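Long-range contacts in (S)-ureidoglycine--glyoxylate transaminase (Bacillus subtilis, PDB 3ISL), which catalyses the PLP-dependent transfer of an amino group from (S)-ureidoglycine to glyoxylate, giving oxalurate and glycine in purine catabolism: residues P154-G159 and D185-D190; E299-A304 and Q401-V406; M30-V35 and M272-R277; D334-R339 and S352-L357. All blocks are in the same frame, centred on the assembly; numbering follows the deposited sequence.

Interaction 1: residues P154-G159 and D185-D190; sequences PLKAIG and DEWKID
Lys156 lies across the indole of Trp187 at about a right angle, and its chain can be followed atom by atom. CB rests 3.7 Å from CD1 of Trp187 and also nears NE1; CG and then CD keep beside the same CD1, so three methylenes in a row run past the pyrrole part of the ring. The first torsion starts this path: CG is set opposite the backbone N (chi1 -179°), and the chain stays extended as far as CE. The last bend (chi4 43°) brings NZ to Glu186 O, a weak hydrogen bond of 3.4 Å. Its stronger partner is Glu160, a salt bridge within helix 156-164.

Leu155 deals with the benzo part of the indole: its CB is 4.0 Å from Trp187 CE3, while its CD1 touches Ile189 CD1, also at 4.0 Å. Behind them lies strand 168-172, whose Val171 meets both Leu155 and Ile189. The type I turn from Asp185 to Lys188 carries Trp187 O to within 3.4 Å of Gly159 CA, a nearly straight CA-H...O contact; a CB on Gly159 would run into that oxygen. In this PLP-transferase fold the contact thus joins the start of a helix to the loop entering strand 191-193, and it depends mainly on apolar contact and close backbone approach; the one polar bond across it, from exposed Lys156, is weak.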
loop_
_atom_site.group_PDB
_atom_site.type_symbol
_atom_site.label_atom_id
_atom_site.label_comp_id
_atom_site.label_asym_id
_atom_site.label_seq_id
_atom_site.Cartn_x
_atom_site.Cartn_y
_atom_site.Cartn_z
ATOM N N PRO A 154 6.485 -25.344 14.290
ATOM C CA PRO A 154 7.460 -24.978 15.312
ATOM C C PRO A 154 8.669 -24.280 14.679
ATOM O O PRO A 154 9.220 -24.749 13.626
ATOM C CB PRO A 154 7.873 -26.355 15.919
ATOM C CG PRO A 154 6.625 -27.147 15.763
ATOM C CD PRO A 154 6.130 -26.780 14.403
ATOM N N LEU A 155 9.061 -23.156 15.264
ATOM C CA LEU A 155 10.177 -22.378 14.712
ATOM C C LEU A 155 11.499 -22.323 15.517
ATOM O O LEU A 155 12.502 -21.943 14.964
ATOM C CB LEU A 155 9.729 -20.932 14.399
ATOM C CG LEU A 155 8.519 -20.777 13.468
ATOM C CD1 LEU A 155 8.226 -19.295 13.346
ATOM C CD2 LEU A 155 8.660 -21.488 12.072
ATOM N N LYS A 156 11.472 -22.591 16.814
ATOM C CA LYS A 156 12.617 -22.302 17.673
ATOM C C LYS A 156 13.849 -23.157 17.269
ATOM O O LYS A 156 14.979 -22.644 17.176
ATOM C CB LYS A 156 12.278 -22.561 19.176
ATOM C CG LYS A 156 13.397 -22.280 20.266
ATOM C CD LYS A 156 12.712 -22.324 21.716
ATOM C CE LYS A 156 13.659 -22.184 22.944
ATOM N NZ LYS A 156 14.609 -21.113 22.594
ATOM N N ALA A 157 13.629 -24.453 17.099
ATOM C CA ALA A 157 14.781 -25.359 16.818
ATOM C C ALA A 157 15.430 -24.934 15.468
ATOM O O ALA A 157 16.677 -24.922 15.301
ATOM C CB ALA A 157 14.325 -26.858 16.856
ATOM N N ILE A 158 14.585 -24.481 14.563
ATOM C CA ILE A 158 15.048 -24.074 13.237
ATOM C C ILE A 158 15.862 -22.765 13.313
ATOM O O ILE A 158 16.948 -22.686 12.793
ATOM C CB ILE A 158 13.854 -23.964 12.251
ATOM C CG1 ILE A 158 13.358 -25.375 11.953
ATOM C CG2 ILE A 158 14.319 -23.219 10.896
ATOM C CD1 ILE A 158 11.943 -25.417 11.337
ATOM N N GLY A 159 15.347 -21.770 14.003
ATOM C CA GLY A 159 16.092 -20.531 14.232
ATOM C C GLY A 159 17.408 -20.734 14.962
ATOM O O GLY A 159 18.422 -20.161 14.572
ATOM N N ASP A 185 12.871 -12.692 19.233
ATOM C CA ASP A 185 14.161 -12.880 19.921
ATOM C C ASP A 185 14.378 -14.295 20.401
ATOM O O ASP A 185 15.418 -14.912 20.081
ATOM C CB ASP A 185 14.398 -11.868 21.050
ATOM C CG ASP A 185 14.611 -10.460 20.490
ATOM O OD1 ASP A 185 14.599 -10.325 19.254
ATOM O OD2 ASP A 185 14.756 -9.501 21.243
ATOM N N GLU A 186 13.385 -14.821 21.107
ATOM C CA GLU A 186 13.514 -16.160 21.669
ATOM C C GLU A 186 13.728 -17.247 20.609
ATOM O O GLU A 186 14.407 -18.225 20.878
ATOM C CB GLU A 186 12.288 -16.525 22.504
ATOM C CG GLU A 186 12.536 -16.241 23.944
ATOM C CD GLU A 186 11.406 -16.736 24.878
ATOM O OE1 GLU A 186 10.826 -15.849 25.573
ATOM O OE2 GLU A 186 11.101 -17.977 24.875
ATOM N N TRP A 187 13.143 -17.079 19.418
ATOM C CA TRP A 187 13.216 -18.135 18.419
ATOM C C TRP A 187 14.332 -17.882 17.420
ATOM O O TRP A 187 14.443 -18.590 16.427
ATOM C CB TRP A 187 11.858 -18.286 17.726
ATOM C CG TRP A 187 10.773 -18.736 18.641
ATOM C CD1 TRP A 187 10.902 -19.257 19.903
ATOM C CD2 TRP A 187 9.369 -18.739 18.350
ATOM N NE1 TRP A 187 9.683 -19.583 20.401
ATOM C CE2 TRP A 187 8.718 -19.286 19.474
ATOM C CE3 TRP A 187 8.611 -18.326 17.255
ATOM C CZ2 TRP A 187 7.296 -19.406 19.565
ATOM C CZ3 TRP A 187 7.198 -18.462 17.323
ATOM C CH2 TRP A 187 6.569 -19.023 18.480
ATOM N N LYS A 188 15.132 -16.832 17.669
ATOM C CA LYS A 188 16.278 -16.500 16.869
ATOM C C LYS A 188 15.822 -16.293 15.425
ATOM O O LYS A 188 16.444 -16.776 14.475
ATOM C CB LYS A 188 17.359 -17.609 16.925
ATOM C CG LYS A 188 17.869 -18.009 18.344
ATOM C CD LYS A 188 18.438 -16.881 19.166
ATOM C CE LYS A 188 19.531 -17.373 20.139
ATOM N NZ LYS A 188 19.021 -18.510 20.924
ATOM N N ILE A 189 14.718 -15.596 15.282
ATOM C CA ILE A 189 14.277 -15.114 13.975
ATOM C C ILE A 189 15.022 -13.826 13.659
ATOM O O ILE A 189 15.068 -12.866 14.486
ATOM C CB ILE A 189 12.732 -14.892 13.971
ATOM C CG1 ILE A 189 12.011 -16.217 14.243
ATOM C CG2 ILE A 189 12.251 -14.133 12.689
ATOM C CD1 ILE A 189 10.397 -16.056 14.369
ATOM N N ASP A 190 15.616 -13.807 12.472
ATOM C CA ASP A 190 16.365 -12.648 12.013
ATOM C C ASP A 190 15.510 -11.562 11.357
ATOM O O ASP A 190 15.806 -10.368 11.487
ATOM C CB ASP A 190 17.497 -13.101 11.076
ATOM C CG ASP A 190 18.457 -14.068 11.736
ATOM O OD1 ASP A 190 19.178 -13.602 12.655
ATOM O OD2 ASP A 190 18.498 -15.272 11.319
#

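Interaction 2: residues E299-A304 and Q401-V406; sequences EAALAA and QAALDV
Ala301 and Ala403 bring two helices together with their CA atoms just 4.5 Å apart. The axes of the two short segments, 299-304 and 401-406, approach to 7.8 Å and run nearly antiparallel, at 152°. Ala304 and Ala402 form the next close pair, 5.7 Å between CA atoms. At both places a methyl meets backbone: Ala403 CB lies 3.6 Å from Ala301 O, and Ala402 CB is 3.8 Å from Ala304 O. The helices concerned are 288-308 and the C-terminal helix 398-408, so this is antiparallel alanine-rich helix packing in the C-terminal part of the chain, with Leu302 and Ala403 both touching helix 373-389.

Val406 supplies the one branched side chain in the interface, and its two methyls divide the work. CG2 touches Ala301 CB at 3.6 Å and nears the N of the same residue; CG1 sits 3.8 Å from Ala304 CB and also packs on Ala301 CA. With both methyls of Val406 cut back to an alanine, a gap is likely to open over Ala301 and Ala304, which they bridge across one helical turn. Ala300 lies at the border, its carbonyl carbon 4.3 Å from Val406 CG2.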
loop_
_atom_site.group_PDB
_atom_site.type_symbol
_atom_site.label_atom_id
_atom_site.label_comp_id
_atom_site.label_asym_id
_atom_site.label_seq_id
_atom_site.Cartn_x
_atom_site.Cartn_y
_atom_site.Cartn_z
ATOM N N GLU A 299 -11.536 -20.794 19.612
ATOM C CA GLU A 299 -11.220 -21.930 18.799
ATOM C C GLU A 299 -11.887 -23.169 19.402
ATOM O O GLU A 299 -12.447 -23.978 18.650
ATOM C CB GLU A 299 -9.691 -22.104 18.671
ATOM C CG GLU A 299 -9.301 -23.481 18.088
ATOM C CD GLU A 299 -7.836 -23.794 18.214
ATOM O OE1 GLU A 299 -7.151 -23.242 19.148
ATOM O OE2 GLU A 299 -7.393 -24.583 17.328
ATOM N N ALA A 300 -11.838 -23.299 20.734
ATOM C CA ALA A 300 -12.363 -24.469 21.425
ATOM C C ALA A 300 -13.910 -24.536 21.307
ATOM O O ALA A 300 -14.441 -25.577 20.956
ATOM C CB ALA A 300 -11.912 -24.491 22.891
ATOM N N ALA A 301 -14.604 -23.415 21.543
ATOM C CA ALA A 301 -16.025 -23.327 21.297
ATOM C C ALA A 301 -16.449 -23.667 19.823
ATOM O O ALA A 301 -17.358 -24.470 19.640
ATOM C CB ALA A 301 -16.525 -21.920 21.710
ATOM N N LEU A 302 -15.817 -23.031 18.794
ATOM C CA LEU A 302 -16.055 -23.397 17.392
ATOM C C LEU A 302 -15.913 -24.914 17.153
ATOM O O LEU A 302 -16.811 -25.559 16.581
ATOM C CB LEU A 302 -15.142 -22.606 16.438
ATOM C CG LEU A 302 -15.306 -22.928 14.945
ATOM C CD1 LEU A 302 -16.692 -22.465 14.472
ATOM C CD2 LEU A 302 -14.253 -22.252 14.075
ATOM N N ALA A 303 -14.784 -25.474 17.625
ATOM C CA ALA A 303 -14.459 -26.890 17.523
ATOM C C ALA A 303 -15.524 -27.808 18.112
ATOM O O ALA A 303 -15.945 -28.813 17.445
ATOM C CB ALA A 303 -13.080 -27.179 18.159
ATOM N N ALA A 304 -15.978 -27.490 19.332
ATOM C CA ALA A 304 -17.046 -28.346 19.934
ATOM C C ALA A 304 -18.329 -28.147 19.109
ATOM O O ALA A 304 -19.024 -29.104 18.868
ATOM C CB ALA A 304 -17.266 -28.079 21.450
ATOM N N GLN A 401 -25.636 -25.791 21.457
ATOM C CA GLN A 401 -25.555 -26.207 22.859
ATOM C C GLN A 401 -24.100 -26.545 23.209
ATOM O O GLN A 401 -23.615 -26.244 24.322
ATOM C CB GLN A 401 -26.473 -27.432 23.147
ATOM C CG GLN A 401 -27.958 -27.124 22.883
ATOM C CD GLN A 401 -28.404 -25.756 23.485
ATOM O OE1 GLN A 401 -28.186 -25.497 24.677
ATOM N NE2 GLN A 401 -29.037 -24.896 22.656
ATOM N N ALA A 402 -23.394 -27.144 22.257
ATOM C CA ALA A 402 -22.027 -27.493 22.554
ATOM C C ALA A 402 -21.086 -26.280 22.584
ATOM O O ALA A 402 -20.236 -26.202 23.477
ATOM C CB ALA A 402 -21.516 -28.711 21.703
ATOM N N ALA A 403 -21.269 -25.291 21.698
ATOM C CA ALA A 403 -20.470 -24.069 21.825
ATOM C C ALA A 403 -20.896 -23.315 23.079
ATOM O O ALA A 403 -20.042 -22.830 23.779
ATOM C CB ALA A 403 -20.590 -23.171 20.568
ATOM N N LEU A 404 -22.208 -23.289 23.407
ATOM C CA LEU A 404 -22.672 -22.631 24.632
ATOM C C LEU A 404 -22.146 -23.283 25.914
ATOM O O LEU A 404 -21.770 -22.583 26.844
ATOM C CB LEU A 404 -24.193 -22.452 24.688
ATOM C CG LEU A 404 -24.757 -21.401 23.705
ATOM C CD1 LEU A 404 -26.282 -21.563 23.501
ATOM C CD2 LEU A 404 -24.377 -19.985 24.159
ATOM N N ASP A 405 -22.175 -24.616 25.980
ATOM C CA ASP A 405 -21.460 -25.328 27.035
ATOM C C ASP A 405 -20.020 -24.852 27.213
ATOM O O ASP A 405 -19.604 -24.607 28.323
ATOM C CB ASP A 405 -21.492 -26.818 26.780
ATOM C CG ASP A 405 -22.909 -27.381 26.899
ATOM O OD1 ASP A 405 -23.774 -26.661 27.439
ATOM O OD2 ASP A 405 -23.167 -28.518 26.444
ATOM N N VAL A 406 -19.244 -24.743 26.141
ATOM C CA VAL A 406 -17.885 -24.275 26.384
ATOM C C VAL A 406 -17.821 -22.843 26.888
ATOM O O VAL A 406 -16.955 -22.516 27.730
ATOM C CB VAL A 406 -16.795 -24.647 25.300
ATOM C CG1 VAL A 406 -17.341 -25.401 24.130
ATOM C CG2 VAL A 406 -15.926 -23.473 24.937
#

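Interaction 3: residues M30-V35 and M272-R277; sequences MSTPVV and MLYALR
Tyr274 reaches out from helix 270-286 and hydrogen-bonds the backbone of 30-35 with its phenol: OH donates to Pro33 O at 2.8 Å. The donor comes in at a C=O...O angle of 130° and is tilted 23° from the carbonyl plane. CG of the tyrosine lies beside its own backbone N and opposite the carbonyl carbon (chi1 -71°), which projects the ring from the helix into the loop. There its edge meets two successive carbonyl oxygens, those of Pro33 and Thr32. Thr32 O lies 3.6 Å from Tyr274 CE2. Thr32 adds its CB, 3.8 Å from Tyr274 CE2, and its CG2; its OG1 turns to Val29 O instead. Beyond the phenol oxygen Val35 fits both methyls against it, CG2 at 3.8 Å.

A phenylalanine in place of Tyr274 would probably keep the contact with Thr32 but leave Pro33 O without this donor and the ring without its tether to the loop.

Met30 makes a separate apolar contact: its extended chi2 lets SD rest 3.7 Å from Ala275 CB.

The loop links helix 24-29 to helix 40-56, whose Ile45 packs against Tyr274. Residues of the second subunit come in too: Leu7 of that subunit touches Tyr274, and its Leu11 touches Pro33, placing the contact at the dimer interface, while other residues of helix 270-286 rest on strand 206-211.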
loop_
_atom_site.group_PDB
_atom_site.type_symbol
_atom_site.label_atom_id
_atom_site.label_comp_id
_atom_site.label_asym_id
_atom_site.label_seq_id
_atom_site.Cartn_x
_atom_site.Cartn_y
_atom_site.Cartn_z
ATOM N N MET A 30 -10.286 6.262 11.340
ATOM C CA MET A 30 -9.830 6.451 9.924
ATOM C C MET A 30 -10.550 7.666 9.287
ATOM O O MET A 30 -10.183 8.119 8.218
ATOM C CB MET A 30 -10.021 5.157 9.138
ATOM C CG MET A 30 -9.007 4.113 9.627
ATOM S SD MET A 30 -8.851 2.743 8.468
ATOM C CE MET A 30 -10.345 1.852 8.895
ATOM N N SER A 31 -11.509 8.222 10.025
ATOM C CA SER A 31 -12.156 9.467 9.644
ATOM C C SER A 31 -11.341 10.694 10.184
ATOM O O SER A 31 -11.712 11.802 9.936
ATOM C CB SER A 31 -13.629 9.460 10.168
ATOM O OG SER A 31 -13.788 9.943 11.517
ATOM N N THR A 32 -10.200 10.486 10.829
ATOM C CA THR A 32 -9.390 11.630 11.343
ATOM C C THR A 32 -8.705 12.398 10.187
ATOM O O THR A 32 -8.144 11.783 9.317
ATOM C CB THR A 32 -8.322 11.119 12.267
ATOM O OG1 THR A 32 -8.922 10.336 13.319
ATOM C CG2 THR A 32 -7.519 12.265 12.889
ATOM N N PRO A 33 -8.725 13.751 10.203
ATOM C CA PRO A 33 -8.007 14.472 9.127
ATOM C C PRO A 33 -6.490 14.138 9.123
ATOM O O PRO A 33 -5.840 14.038 10.173
ATOM C CB PRO A 33 -8.319 15.948 9.406
ATOM C CG PRO A 33 -9.841 15.873 9.999
ATOM C CD PRO A 33 -9.643 14.630 10.979
ATOM N N VAL A 34 -5.943 14.013 7.931
ATOM C CA VAL A 34 -4.559 13.614 7.733
ATOM C C VAL A 34 -3.615 14.762 8.121
ATOM O O VAL A 34 -4.037 15.922 8.157
ATOM C CB VAL A 34 -4.264 13.227 6.293
ATOM C CG1 VAL A 34 -5.129 12.047 5.810
ATOM C CG2 VAL A 34 -4.449 14.391 5.396
ATOM N N VAL A 35 -2.387 14.396 8.487
ATOM C CA VAL A 35 -1.266 15.312 8.660
ATOM C C VAL A 35 -0.178 14.795 7.691
ATOM O O VAL A 35 -0.278 13.674 7.270
ATOM C CB VAL A 35 -0.719 15.287 10.144
ATOM C CG1 VAL A 35 -1.767 15.806 11.165
ATOM C CG2 VAL A 35 -0.142 13.901 10.563
ATOM N N MET A 272 -3.528 4.814 6.862
ATOM C CA MET A 272 -3.225 3.404 7.170
ATOM C C MET A 272 -2.316 3.301 8.400
ATOM O O MET A 272 -2.392 2.350 9.139
ATOM C CB MET A 272 -2.586 2.655 5.978
ATOM C CG MET A 272 -3.638 2.267 4.902
ATOM S SD MET A 272 -5.034 1.277 5.558
ATOM C CE MET A 272 -4.218 -0.119 6.387
ATOM N N LEU A 273 -1.465 4.298 8.577
ATOM C CA LEU A 273 -0.635 4.421 9.784
ATOM C C LEU A 273 -1.443 4.732 11.043
ATOM O O LEU A 273 -1.184 4.125 12.083
ATOM C CB LEU A 273 0.461 5.514 9.597
ATOM C CG LEU A 273 1.451 5.529 10.797
ATOM C CD1 LEU A 273 2.170 4.224 10.903
ATOM C CD2 LEU A 273 2.456 6.671 10.794
ATOM N N TYR A 274 -2.437 5.644 10.948
ATOM C CA TYR A 274 -3.375 5.867 12.032
ATOM C C TYR A 274 -3.954 4.521 12.468
ATOM O O TYR A 274 -4.011 4.204 13.697
ATOM C CB TYR A 274 -4.570 6.793 11.616
ATOM C CG TYR A 274 -4.269 8.280 11.396
ATOM C CD1 TYR A 274 -3.065 8.858 11.822
ATOM C CD2 TYR A 274 -5.235 9.114 10.795
ATOM C CE1 TYR A 274 -2.828 10.242 11.641
ATOM C CE2 TYR A 274 -5.014 10.441 10.591
ATOM C CZ TYR A 274 -3.809 11.026 11.023
ATOM O OH TYR A 274 -3.592 12.408 10.782
ATOM N N ALA A 275 -4.423 3.778 11.459
ATOM C CA ALA A 275 -5.122 2.523 11.679
ATOM C C ALA A 275 -4.193 1.477 12.304
ATOM O O ALA A 275 -4.561 0.845 13.249
ATOM C CB ALA A 275 -5.807 2.023 10.396
ATOM N N LEU A 276 -2.969 1.367 11.832
ATOM C CA LEU A 276 -2.004 0.443 12.417
ATOM C C LEU A 276 -1.671 0.799 13.879
ATOM O O LEU A 276 -1.697 -0.062 14.785
ATOM C CB LEU A 276 -0.691 0.456 11.560
ATOM C CG LEU A 276 0.378 -0.483 12.048
ATOM C CD1 LEU A 276 -0.123 -2.022 12.105
ATOM C CD2 LEU A 276 1.598 -0.359 11.182
ATOM N N ARG A 277 -1.296 2.051 14.088
ATOM C CA ARG A 277 -1.105 2.576 15.440
ATOM C C ARG A 277 -2.244 2.174 16.383
ATOM O O ARG A 277 -2.018 1.534 17.439
ATOM C CB ARG A 277 -0.943 4.097 15.333
ATOM C CG ARG A 277 -0.289 4.850 16.579
ATOM C CD ARG A 277 -1.332 5.204 17.599
ATOM N NE ARG A 277 -0.752 6.032 18.658
ATOM C CZ ARG A 277 -1.359 6.373 19.788
ATOM N NH1 ARG A 277 -2.628 6.003 19.993
ATOM N NH2 ARG A 277 -0.702 7.126 20.696
#

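Interaction 4: residues D334-R339 and S352-L357; sequences DGESVR and SSFGPL
Ser352 and Glu336 join the Asp334-capped start of helix 335-346 to the loop running from strand 348-349 to strand 361-365, in the C-terminal part of this fold-type I PLP enzyme.

One hydrogen bond spans the segments: Ser352 OG donates to Glu336 OE1 at 2.6 Å, meeting it on the syn side and 28° out of the carboxylate plane. The bend of the glutamate at chi2 (51°) turns its carboxylate toward this hydroxyl and toward Arg339.

Charge pairing lies within the helix. Arg339 takes Glu336 side-on, with NE and NH2 both directed at OE2, at 2.7 Å and 2.6 Å respectively; a bend at chi3 (94°) turns NE to that oxygen. The carboxylate thus uses one oxygen for the serine and the other for the guanidinium, an arrangement that should fix its rotation and probably favours its ionised form.

Helix capping is separate: Asp334, at the N-cap, accepts weak bonds at OD1 from the N atoms of Glu336 and Ser337.

Van der Waals contact fills in around the hydroxyl, with Arg339 CD 3.5 Å from Ser352 OG. Phe354 crosses Glu336 at about a right angle, its CZ 4.1 Å from Glu336 OE2.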
loop_
_atom_site.group_PDB
_atom_site.type_symbol
_atom_site.label_atom_id
_atom_site.label_comp_id
_atom_site.label_asym_id
_atom_site.label_seq_id
_atom_site.Cartn_x
_atom_site.Cartn_y
_atom_site.Cartn_z
ATOM N N ASP A 334 -22.057 -29.707 -2.322
ATOM C CA ASP A 334 -21.314 -28.760 -3.119
ATOM C C ASP A 334 -20.844 -27.652 -2.148
ATOM O O ASP A 334 -21.639 -26.894 -1.622
ATOM C CB ASP A 334 -22.209 -28.226 -4.253
ATOM C CG ASP A 334 -21.574 -27.061 -5.022
ATOM O OD1 ASP A 334 -20.506 -26.549 -4.602
ATOM O OD2 ASP A 334 -22.162 -26.658 -6.051
ATOM N N GLY A 335 -19.552 -27.631 -1.878
ATOM C CA GLY A 335 -18.976 -26.736 -0.889
ATOM C C GLY A 335 -19.077 -25.277 -1.314
ATOM O O GLY A 335 -19.164 -24.358 -0.456
ATOM N N GLU A 336 -19.052 -25.045 -2.622
ATOM C CA GLU A 336 -19.187 -23.687 -3.115
ATOM C C GLU A 336 -20.633 -23.195 -2.911
ATOM O O GLU A 336 -20.847 -22.018 -2.647
ATOM C CB GLU A 336 -18.760 -23.612 -4.590
ATOM C CG GLU A 336 -18.106 -22.263 -5.014
ATOM C CD GLU A 336 -16.932 -21.810 -4.079
ATOM O OE1 GLU A 336 -16.237 -22.685 -3.509
ATOM O OE2 GLU A 336 -16.718 -20.572 -3.922
ATOM N N SER A 337 -21.604 -24.111 -3.054
ATOM C CA SER A 337 -23.021 -23.748 -2.974
ATOM C C SER A 337 -23.271 -23.359 -1.539
ATOM O O SER A 337 -23.977 -22.365 -1.295
ATOM C CB SER A 337 -23.928 -24.915 -3.370
ATOM O OG SER A 337 -25.284 -24.695 -3.008
ATOM N N VAL A 338 -22.686 -24.136 -0.607
ATOM C CA VAL A 338 -22.790 -23.843 0.833
ATOM C C VAL A 338 -22.211 -22.502 1.201
ATOM O O VAL A 338 -22.832 -21.763 1.939
ATOM C CB VAL A 338 -22.195 -24.930 1.722
ATOM C CG1 VAL A 338 -22.025 -24.368 3.142
ATOM C CG2 VAL A 338 -23.131 -26.236 1.685
ATOM N N ARG A 339 -21.053 -22.172 0.640
ATOM C CA ARG A 339 -20.379 -20.908 0.928
ATOM C C ARG A 339 -21.161 -19.697 0.383
ATOM O O ARG A 339 -21.306 -18.647 1.081
ATOM C CB ARG A 339 -18.923 -20.943 0.446
ATOM C CG ARG A 339 -18.250 -19.576 0.422
ATOM C CD ARG A 339 -16.786 -19.664 -0.057
ATOM N NE ARG A 339 -16.774 -19.405 -1.492
ATOM C CZ ARG A 339 -16.804 -18.181 -2.015
ATOM N NH1 ARG A 339 -16.785 -17.113 -1.204
ATOM N NH2 ARG A 339 -16.845 -18.031 -3.346
ATOM N N SER A 352 -13.431 -20.924 0.913
ATOM C CA SER A 352 -13.234 -22.208 0.247
ATOM C C SER A 352 -11.731 -22.431 0.135
ATOM O O SER A 352 -10.939 -21.635 0.631
ATOM C CB SER A 352 -13.852 -22.217 -1.160
ATOM O OG SER A 352 -15.221 -22.622 -1.129
ATOM N N SER A 353 -11.341 -23.524 -0.509
ATOM C CA SER A 353 -9.961 -23.743 -0.901
ATOM C C SER A 353 -9.856 -23.772 -2.417
ATOM O O SER A 353 -10.775 -24.250 -3.115
ATOM C CB SER A 353 -9.482 -25.067 -0.357
ATOM O OG SER A 353 -9.321 -24.989 1.035
ATOM N N PHE A 354 -8.749 -23.255 -2.933
ATOM C CA PHE A 354 -8.457 -23.382 -4.364
ATOM C C PHE A 354 -7.116 -24.117 -4.525
ATOM O O PHE A 354 -6.266 -24.067 -3.621
ATOM C CB PHE A 354 -8.583 -22.014 -5.077
ATOM C CG PHE A 354 -10.013 -21.480 -5.086
ATOM C CD1 PHE A 354 -10.989 -22.046 -5.947
ATOM C CD2 PHE A 354 -10.409 -20.453 -4.198
ATOM C CE1 PHE A 354 -12.343 -21.571 -5.945
ATOM C CE2 PHE A 354 -11.763 -19.968 -4.177
ATOM C CZ PHE A 354 -12.729 -20.534 -5.048
ATOM N N GLY A 355 -6.932 -24.871 -5.604
ATOM C CA GLY A 355 -5.716 -25.719 -5.663
ATOM C C GLY A 355 -6.015 -27.077 -5.046
ATOM O O GLY A 355 -7.164 -27.488 -5.024
ATOM N N PRO A 356 -4.993 -27.757 -4.496
ATOM C CA PRO A 356 -5.082 -29.172 -4.078
ATOM C C PRO A 356 -6.209 -29.513 -3.076
ATOM O O PRO A 356 -6.760 -30.637 -3.110
ATOM C CB PRO A 356 -3.697 -29.466 -3.466
ATOM C CG PRO A 356 -2.802 -28.361 -3.930
ATOM C CD PRO A 356 -3.679 -27.166 -4.202
ATOM N N LEU A 357 -6.534 -28.567 -2.200
ATOM C CA LEU A 357 -7.610 -28.757 -1.232
ATOM C C LEU A 357 -8.974 -28.268 -1.760
ATOM O O LEU A 357 -9.981 -28.318 -1.036
ATOM C CB LEU A 357 -7.229 -28.123 0.134
ATOM C CG LEU A 357 -5.888 -28.656 0.690
ATOM C CD1 LEU A 357 -5.639 -28.184 2.097
ATOM C CD2 LEU A 357 -5.841 -30.190 0.645
#

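In the fold
The four contacts are well separated, with no two touching. Interactions 2 and 4 lie closest, their centres 24 Å apart and their nearest atoms about 13 Å, and interaction 4 is nested along the chain within the loop closed by interaction 2. Interaction 1 is likewise nested within the long loop closed by interaction 3, and it lies across the chain's centre from interaction 4. Helices 270-286 and 288-308, consecutive in the chain, carry parts of interactions 3 and 2. None lies at the cofactor site; the side chains of Leu155, Phe354 and Val34 are about 11, 12 and 13 Å from a bound PLP, not necessarily the same one.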